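Local coordinates for protein polyketide synthase/nonribosomal peptide synthetase hybrid RzxB (Pseudomonas fluorescens, PDB 5IL6) that probably dehydrates beta-hydroxyacyl intermediates during rhizoxin polyketide assembly, acting as the dehydratase domain of a trans-AT synthase, at residues Leu176-Gln181 / Ala185-Ala190. Numbering follows the deposited sequence.
Sequences LSLVRQ and ALARIA
Val179 and Leu186 exchange two backbone hydrogen bonds as an antiparallel pair, Val179 N to Leu186 O at 3.1 Å and the reverse bond from Leu186 N to Val179 O at 2.9 Å, and the N-to-C axes of segments 176-181 and 185-190 run at 170° to each other. Toward the start of 176-181 this pairing gives way to a classic beta bulge: Leu176 and Ser177 both face Arg188, whose O receives a firm bond from Leu176 N (2.9 Å) and a weak one from Ser177 N, while Arg188 N donates to Ser177 O.

On one face, Val179 and Leu186 lie side by side, CG2 of the valine resting 3.7 Å from CB of the leucine. Beside them, Arg188 CB packs on Ser177 OG, and a bend at the second torsion (chi2 79°) brings CD back beside the same OG and sets the guanidinium over Leu186 CD2, which sits under one face toward the rim. A water in the guanidinium plane accepts from Arg188 NH1 and donates to Leu186 O (2.8 Å); it also bonds Ser177 OG, thereby tying three residues of both strands together. The other face is apolar where Leu178 CD2 presses tightly on Ala187 CB, at 3.4 Å, and Val154 and Cys157 of helix 154-164 pack on the same leucine. Near the bulge, Leu176 CD1 reaches Ala190 CB.

Strand 150-152 pairs with the outer side of 176-181, and strand 246-254 joins 185-190 to the other strands of the fold. The contact is thus a bulged beta hairpin built into one hotdog half of the double-hotdog fold of polyketide synthase dehydratases.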
loop_
_atom_site.group_PDB
_atom_site.type_symbol
_atom_site.label_atom_id
_atom_site.label_comp_id
_atom_site.label_asym_id
_atom_site.label_seq_id
_atom_site.Cartn_x
_atom_site.Cartn_y
_atom_site.Cartn_z
ATOM N N LEU A 176 -7.323 10.363 -10.501
ATOM C CA LEU A 176 -8.031 10.937 -11.637
ATOM C C LEU A 176 -9.033 12.007 -11.226
ATOM O O LEU A 176 -9.223 12.983 -11.958
ATOM C CB LEU A 176 -8.749 9.832 -12.419
ATOM C CG LEU A 176 -7.836 8.739 -12.988
ATOM C CD1 LEU A 176 -8.650 7.686 -13.723
ATOM C CD2 LEU A 176 -6.768 9.323 -13.907
ATOM N N SER A 177 -9.686 11.842 -10.081
ATOM C CA SER A 177 -10.605 12.856 -9.583
ATOM C C SER A 177 -10.758 12.688 -8.079
ATOM O O SER A 177 -10.537 11.605 -7.529
ATOM C CB SER A 177 -11.967 12.770 -10.280
ATOM O OG SER A 177 -12.613 11.544 -9.986
ATOM N N LEU A 178 -11.141 13.781 -7.425
ATOM C CA LEU A 178 -11.335 13.811 -5.983
ATOM C C LEU A 178 -12.524 14.705 -5.676
ATOM O O LEU A 178 -12.651 15.792 -6.246
ATOM C CB LEU A 178 -10.108 14.359 -5.238
ATOM C CG LEU A 178 -8.815 13.547 -5.174
ATOM C CD1 LEU A 178 -7.688 14.415 -4.621
ATOM C CD2 LEU A 178 -8.998 12.291 -4.352
ATOM N N VAL A 179 -13.394 14.245 -4.782
ATOM C CA VAL A 179 -14.457 15.076 -4.231
ATOM C C VAL A 179 -14.474 14.897 -2.721
ATOM O O VAL A 179 -14.265 13.788 -2.215
ATOM C CB VAL A 179 -15.836 14.737 -4.841
ATOM C CG1 VAL A 179 -15.822 14.980 -6.343
ATOM C CG2 VAL A 179 -16.231 13.302 -4.529
ATOM N N ARG A 180 -14.717 15.990 -2.002
ATOM C CA ARG A 180 -14.694 15.998 -0.547
ATOM C C ARG A 180 -16.064 16.383 -0.009
ATOM O O ARG A 180 -16.696 17.322 -0.502
ATOM C CB ARG A 180 -13.640 16.973 -0.014
ATOM C CG ARG A 180 -13.608 17.049 1.503
ATOM C CD ARG A 180 -12.498 17.947 2.007
ATOM N NE ARG A 180 -12.523 18.043 3.462
ATOM C CZ ARG A 180 -11.716 18.817 4.181
ATOM N NH1 ARG A 180 -10.806 19.575 3.582
ATOM N NH2 ARG A 180 -11.820 18.832 5.502
ATOM N N GLN A 181 -16.516 15.646 1.004
ATOM C CA GLN A 181 -17.761 15.943 1.710
ATOM C C GLN A 181 -17.453 15.881 3.203
ATOM O O GLN A 181 -17.464 14.800 3.799
ATOM C CB GLN A 181 -18.867 14.965 1.328
ATOM C CG GLN A 181 -20.203 15.259 1.993
ATOM C CD GLN A 181 -20.860 16.507 1.438
ATOM O OE1 GLN A 181 -20.729 17.595 2.000
ATOM N NE2 GLN A 181 -21.570 16.356 0.326
ATOM N N ALA A 185 -13.948 11.685 1.622
ATOM C CA ALA A 185 -13.588 11.976 0.245
ATOM C C ALA A 185 -13.808 10.732 -0.600
ATOM O O ALA A 185 -13.749 9.604 -0.102
ATOM C CB ALA A 185 -12.132 12.444 0.123
ATOM N N LEU A 186 -14.063 10.951 -1.887
ATOM C CA LEU A 186 -14.250 9.870 -2.842
ATOM C C LEU A 186 -13.320 10.107 -4.020
ATOM O O LEU A 186 -13.359 11.173 -4.642
ATOM C CB LEU A 186 -15.704 9.793 -3.319
ATOM C CG LEU A 186 -16.042 8.608 -4.229
ATOM C CD1 LEU A 186 -15.946 7.297 -3.454
ATOM C CD2 LEU A 186 -17.420 8.772 -4.852
ATOM N N ALA A 187 -12.487 9.116 -4.323
ATOM C CA ALA A 187 -11.486 9.235 -5.369
ATOM C C ALA A 187 -11.727 8.192 -6.449
ATOM O O ALA A 187 -12.198 7.084 -6.173
ATOM C CB ALA A 187 -10.073 9.067 -4.800
ATOM N N ARG A 188 -11.415 8.565 -7.686
ATOM C CA ARG A 188 -11.373 7.634 -8.805
ATOM C C ARG A 188 -9.925 7.457 -9.232
ATOM O O ARG A 188 -9.215 8.442 -9.461
ATOM C CB ARG A 188 -12.216 8.127 -9.982
ATOM C CG ARG A 188 -13.691 7.780 -9.878
ATOM C CD ARG A 188 -14.424 8.715 -8.937
ATOM N NE ARG A 188 -15.871 8.560 -9.036
ATOM C CZ ARG A 188 -16.755 9.412 -8.525
ATOM N NH1 ARG A 188 -16.344 10.494 -7.875
ATOM N NH2 ARG A 188 -18.053 9.186 -8.667
ATOM N N ILE A 189 -9.494 6.204 -9.324
ATOM C CA ILE A 189 -8.126 5.859 -9.683
ATOM C C ILE A 189 -8.168 4.768 -10.742
ATOM O O ILE A 189 -9.120 3.984 -10.814
ATOM C CB ILE A 189 -7.310 5.403 -8.452
ATOM C CG1 ILE A 189 -7.940 4.156 -7.819
ATOM C CG2 ILE A 189 -7.225 6.531 -7.432
ATOM C CD1 ILE A 189 -7.119 3.543 -6.696
ATOM N N ALA A 190 -7.139 4.734 -11.583
ATOM C CA ALA A 190 -7.036 3.699 -12.601
ATOM C C ALA A 190 -5.597 3.636 -13.088
ATOM O O ALA A 190 -4.898 4.652 -13.125
ATOM C CB ALA A 190 -7.987 3.958 -13.775
HETATM O O HOH W 1 -13.961 11.247 -7.340
#